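Local coordinates for protein probable chitinase (Chromobacterium violaceum, PDB 5JH8) that probably binds chitin and, as a member of glycosyl hydrolase family 18, is thought to hydrolyse its glycosidic bonds, at residues A191-V204 against A280-G292. Residues are numbered along the deposited sequence; the frame is centred on the assembly and turned at random.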
loop_
_atom_site.group_PDB
_atom_site.type_symbol
_atom_site.label_atom_id
_atom_site.label_comp_id
_atom_site.label_asym_id
_atom_site.label_seq_id
_atom_site.Cartn_x
_atom_site.Cartn_y
_atom_site.Cartn_z
ATOM N N ALA A 191 -6.043 -9.481 -4.638
ATOM C CA ALA A 191 -6.721 -8.196 -4.621
ATOM C C ALA A 191 -8.052 -8.351 -5.349
ATOM O O ALA A 191 -8.366 -7.630 -6.293
ATOM C CB ALA A 191 -5.842 -7.116 -5.256
ATOM N N GLY A 192 -8.859 -9.309 -4.899
ATOM C CA GLY A 192 -10.097 -9.612 -5.595
ATOM C C GLY A 192 -11.034 -8.415 -5.591
ATOM O O GLY A 192 -11.182 -7.719 -4.583
ATOM N N SER A 193 -11.706 -8.194 -6.728
ATOM C CA SER A 193 -12.534 -7.009 -6.874
ATOM C C SER A 193 -13.759 -7.042 -5.980
ATOM O O SER A 193 -14.241 -5.982 -5.567
ATOM C CB SER A 193 -12.980 -6.858 -8.319
ATOM O OG SER A 193 -13.645 -8.013 -8.794
ATOM N N ASP A 194 -14.300 -8.231 -5.705
ATOM C CA ASP A 194 -15.468 -8.343 -4.833
ATOM C C ASP A 194 -15.105 -7.938 -3.402
ATOM O O ASP A 194 -15.797 -7.131 -2.768
ATOM C CB ASP A 194 -16.081 -9.748 -4.930
ATOM C CG ASP A 194 -15.105 -10.889 -4.643
ATOM O OD1 ASP A 194 -13.877 -10.721 -4.635
ATOM O OD2 ASP A 194 -15.617 -12.015 -4.443
ATOM N N TRP A 195 -13.993 -8.468 -2.903
ATOM C CA TRP A 195 -13.447 -8.090 -1.604
ATOM C C TRP A 195 -13.085 -6.609 -1.564
ATOM O O TRP A 195 -13.397 -5.909 -0.592
ATOM C CB TRP A 195 -12.233 -8.989 -1.364
ATOM C CG TRP A 195 -11.360 -8.683 -0.212
ATOM C CD1 TRP A 195 -11.577 -9.037 1.087
ATOM C CD2 TRP A 195 -10.071 -8.042 -0.239
ATOM N NE1 TRP A 195 -10.521 -8.649 1.876
ATOM C CE2 TRP A 195 -9.587 -8.024 1.086
ATOM C CE3 TRP A 195 -9.282 -7.486 -1.255
ATOM C CZ2 TRP A 195 -8.342 -7.466 1.421
ATOM C CZ3 TRP A 195 -8.054 -6.944 -0.922
ATOM C CH2 TRP A 195 -7.593 -6.939 0.406
HETATM N N MSE A 196 -12.421 -6.111 -2.610
HETATM C CA MSE A 196 -12.042 -4.710 -2.698
HETATM C C MSE A 196 -13.271 -3.821 -2.631
HETATM O O MSE A 196 -13.248 -2.819 -1.935
HETATM C CB MSE A 196 -11.249 -4.444 -3.986
HETATM C CG MSE A 196 -10.803 -3.004 -4.118
HETATM SE SE MSE A 196 -9.764 -2.707 -5.745
HETATM C CE MSE A 196 -8.289 -3.926 -5.412
ATOM N N GLU A 197 -14.324 -4.169 -3.377
ATOM C CA GLU A 197 -15.535 -3.355 -3.365
ATOM C C GLU A 197 -16.207 -3.392 -2.000
ATOM O O GLU A 197 -16.705 -2.364 -1.521
ATOM C CB GLU A 197 -16.481 -3.806 -4.466
ATOM C CG GLU A 197 -15.976 -3.392 -5.842
ATOM C CD GLU A 197 -16.748 -4.000 -6.988
ATOM O OE1 GLU A 197 -17.927 -4.364 -6.790
ATOM O OE2 GLU A 197 -16.167 -4.115 -8.092
ATOM N N ASP A 198 -16.232 -4.559 -1.348
ATOM C CA ASP A 198 -16.744 -4.599 0.016
ATOM C C ASP A 198 -15.927 -3.690 0.921
ATOM O O ASP A 198 -16.476 -2.979 1.768
ATOM C CB ASP A 198 -16.710 -6.019 0.583
ATOM C CG ASP A 198 -17.722 -6.951 -0.053
ATOM O OD1 ASP A 198 -18.681 -6.485 -0.701
ATOM O OD2 ASP A 198 -17.591 -8.176 0.137
ATOM N N ASP A 199 -14.601 -3.724 0.768
ATOM C CA ASP A 199 -13.746 -2.894 1.604
ATOM C C ASP A 199 -13.976 -1.410 1.335
ATOM O O ASP A 199 -14.006 -0.600 2.270
ATOM C CB ASP A 199 -12.274 -3.209 1.329
ATOM C CG ASP A 199 -11.874 -4.645 1.581
ATOM O OD1 ASP A 199 -12.508 -5.353 2.382
ATOM O OD2 ASP A 199 -10.827 -5.025 0.976
ATOM N N LEU A 200 -14.129 -1.035 0.058
ATOM C CA LEU A 200 -14.358 0.362 -0.304
ATOM C C LEU A 200 -15.738 0.833 0.132
ATOM O O LEU A 200 -15.882 1.968 0.593
ATOM C CB LEU A 200 -14.148 0.555 -1.798
ATOM C CG LEU A 200 -12.690 0.433 -2.264
ATOM C CD1 LEU A 200 -12.647 0.481 -3.780
ATOM C CD2 LEU A 200 -11.813 1.522 -1.686
ATOM N N ASP A 201 -16.760 -0.022 0.025
ATOM C CA ASP A 201 -18.081 0.340 0.539
ATOM C C ASP A 201 -17.974 0.697 2.013
ATOM O O ASP A 201 -18.562 1.676 2.488
ATOM C CB ASP A 201 -19.040 -0.852 0.414
ATOM C CG ASP A 201 -19.471 -1.165 -1.005
ATOM O OD1 ASP A 201 -19.187 -0.391 -1.918
ATOM O OD2 ASP A 201 -20.156 -2.193 -1.184
ATOM N N TYR A 202 -17.264 -0.137 2.768
ATOM C CA TYR A 202 -17.087 0.081 4.193
ATOM C C TYR A 202 -16.362 1.396 4.443
ATOM O O TYR A 202 -16.760 2.193 5.300
ATOM C CB TYR A 202 -16.304 -1.111 4.763
ATOM C CG TYR A 202 -15.915 -1.006 6.219
ATOM C CD1 TYR A 202 -16.780 -1.394 7.218
ATOM C CD2 TYR A 202 -14.670 -0.522 6.588
ATOM C CE1 TYR A 202 -16.421 -1.283 8.537
ATOM C CE2 TYR A 202 -14.302 -0.400 7.911
ATOM C CZ TYR A 202 -15.175 -0.797 8.877
ATOM O OH TYR A 202 -14.803 -0.666 10.194
ATOM N N ALA A 203 -15.287 1.641 3.686
ATOM C CA ALA A 203 -14.473 2.837 3.881
ATOM C C ALA A 203 -15.250 4.110 3.566
ATOM O O ALA A 203 -15.191 5.064 4.345
ATOM C CB ALA A 203 -13.205 2.753 3.035
ATOM N N VAL A 204 -15.965 4.152 2.431
ATOM C CA VAL A 204 -16.594 5.407 2.005
ATOM C C VAL A 204 -17.843 5.724 2.811
ATOM O O VAL A 204 -18.290 6.880 2.832
ATOM C CB VAL A 204 -16.856 5.504 0.489
ATOM C CG1 VAL A 204 -15.582 5.262 -0.311
ATOM C CG2 VAL A 204 -17.943 4.553 0.055
ATOM N N ALA A 280 -6.982 -2.280 -14.847
ATOM C CA ALA A 280 -7.836 -1.197 -15.319
ATOM C C ALA A 280 -9.156 -1.181 -14.563
ATOM O O ALA A 280 -9.627 -0.117 -14.159
ATOM C CB ALA A 280 -8.075 -1.312 -16.827
ATOM N N LEU A 281 -9.751 -2.356 -14.329
ATOM C CA LEU A 281 -11.002 -2.416 -13.577
ATOM C C LEU A 281 -10.804 -1.821 -12.185
ATOM O O LEU A 281 -11.602 -0.996 -11.714
ATOM C CB LEU A 281 -11.513 -3.866 -13.515
ATOM C CG LEU A 281 -12.846 -4.168 -12.814
ATOM C CD1 LEU A 281 -12.724 -4.215 -11.317
ATOM C CD2 LEU A 281 -13.923 -3.176 -13.209
ATOM N N LYS A 282 -9.743 -2.242 -11.502
ATOM C CA LYS A 282 -9.521 -1.777 -10.134
ATOM C C LYS A 282 -9.205 -0.281 -10.095
ATOM O O LYS A 282 -9.663 0.411 -9.181
ATOM C CB LYS A 282 -8.481 -2.664 -9.458
ATOM C CG LYS A 282 -9.065 -4.067 -9.268
ATOM C CD LYS A 282 -8.055 -5.193 -9.079
ATOM C CE LYS A 282 -8.784 -6.530 -9.250
ATOM N NZ LYS A 282 -7.881 -7.688 -9.052
ATOM N N ALA A 283 -8.498 0.244 -11.100
ATOM C CA ALA A 283 -8.278 1.684 -11.177
ATOM C C ALA A 283 -9.568 2.439 -11.479
ATOM O O ALA A 283 -9.767 3.570 -11.007
ATOM C CB ALA A 283 -7.186 1.986 -12.194
ATOM N N SER A 284 -10.461 1.828 -12.264
ATOM C CA SER A 284 -11.723 2.479 -12.609
ATOM C C SER A 284 -12.609 2.669 -11.394
ATOM O O SER A 284 -13.550 3.470 -11.442
ATOM C CB SER A 284 -12.462 1.672 -13.679
ATOM O OG SER A 284 -13.193 0.575 -13.152
ATOM N N LEU A 285 -12.357 1.925 -10.319
ATOM C CA LEU A 285 -13.129 2.118 -9.095
ATOM C C LEU A 285 -12.932 3.510 -8.508
ATOM O O LEU A 285 -13.783 3.955 -7.736
ATOM C CB LEU A 285 -12.819 1.041 -8.056
ATOM C CG LEU A 285 -13.168 -0.372 -8.515
ATOM C CD1 LEU A 285 -12.842 -1.360 -7.417
ATOM C CD2 LEU A 285 -14.608 -0.544 -8.942
ATOM N N VAL A 286 -11.844 4.203 -8.848
ATOM C CA VAL A 286 -11.700 5.599 -8.436
ATOM C C VAL A 286 -12.908 6.401 -8.903
ATOM O O VAL A 286 -13.516 7.137 -8.129
ATOM C CB VAL A 286 -10.395 6.175 -8.995
ATOM C CG1 VAL A 286 -10.339 7.694 -8.784
ATOM C CG2 VAL A 286 -9.193 5.501 -8.345
ATOM N N ASN A 287 -13.285 6.246 -10.167
ATOM C CA ASN A 287 -14.412 7.007 -10.680
ATOM C C ASN A 287 -15.728 6.440 -10.213
ATOM O O ASN A 287 -16.676 7.199 -9.993
ATOM C CB ASN A 287 -14.366 7.028 -12.196
ATOM C CG ASN A 287 -13.128 7.696 -12.693
ATOM O OD1 ASN A 287 -12.710 8.716 -12.136
ATOM N ND2 ASN A 287 -12.499 7.114 -13.712
ATOM N N ALA A 288 -15.805 5.119 -10.044
ATOM C CA ALA A 288 -17.058 4.516 -9.619
ATOM C C ALA A 288 -17.457 4.980 -8.222
ATOM O O ALA A 288 -18.650 5.142 -7.941
ATOM C CB ALA A 288 -16.968 2.994 -9.681
ATOM N N TYR A 289 -16.476 5.165 -7.324
ATOM C CA TYR A 289 -16.730 5.540 -5.935
ATOM C C TYR A 289 -16.480 7.014 -5.633
ATOM O O TYR A 289 -16.817 7.459 -4.532
ATOM C CB TYR A 289 -15.845 4.731 -4.979
ATOM C CG TYR A 289 -16.269 3.302 -4.733
ATOM C CD1 TYR A 289 -15.909 2.287 -5.607
ATOM C CD2 TYR A 289 -17.004 2.963 -3.610
ATOM C CE1 TYR A 289 -16.272 0.982 -5.368
ATOM C CE2 TYR A 289 -17.380 1.661 -3.372
ATOM C CZ TYR A 289 -17.012 0.672 -4.254
ATOM O OH TYR A 289 -17.360 -0.630 -4.033
ATOM N N GLY A 290 -15.897 7.776 -6.551
ATOM C CA GLY A 290 -15.456 9.111 -6.197
ATOM C C GLY A 290 -14.255 9.128 -5.278
ATOM O O GLY A 290 -14.149 10.008 -4.416
ATOM N N LEU A 291 -13.357 8.154 -5.412
ATOM C CA LEU A 291 -12.193 8.100 -4.555
ATOM C C LEU A 291 -11.261 9.274 -4.846
ATOM O O LEU A 291 -11.282 9.883 -5.921
ATOM C CB LEU A 291 -11.410 6.805 -4.767
ATOM C CG LEU A 291 -12.186 5.497 -4.591
ATOM C CD1 LEU A 291 -11.233 4.318 -4.725
ATOM C CD2 LEU A 291 -12.916 5.444 -3.262
ATOM N N GLY A 292 -10.391 9.556 -3.879
ATOM C CA GLY A 292 -9.330 10.519 -4.080
ATOM C C GLY A 292 -8.278 10.079 -5.064
ATOM O O GLY A 292 -7.516 10.922 -5.548
HETATM O O HOH W 1 -19.032 -1.542 -6.437
#
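Tyr289 fits as a knob into the hole formed by Glu197, Leu200, Asp201 and Val204, four residues on about two turns of helix 193-204. Leu200 CB lies over one face of its ring, 3.9 Å from the ring centroid in a CH-pi contact, while Val204 CG2 packs near the plane at the edge. Tyr289 OH donates to Asp201 OD1 (2.8 Å), meeting that oxygen from above the carboxylate plane, and accepts from a water that bonds weakly to Glu197 OE1. Farther along, the apolar seam is built from Leu200, Leu285 and selenomethionine Met196, whose SE rests 3.8 Å from Leu285 CD1; Leu291 closes its other end against Leu200 and Val204. The second polar link comes from Lys282. Its methylenes cross the selenomethionine at a slant, CG 3.8 Å from Met196 SE, and the chain, nearly straight from CB to NZ (chi3 -166°, chi4 -179°), brings NZ to Ala191 O (2.8 Å), above the carbonyl plane; Glu274 pairs with the same ammonium in a salt bridge, and His255 O accepts from it too. The two helices run nearly parallel, at 22°, on the outer wall of the family's TIM barrel, where Met196, Ala191 and Leu291 also touch strand 212-222 beneath them.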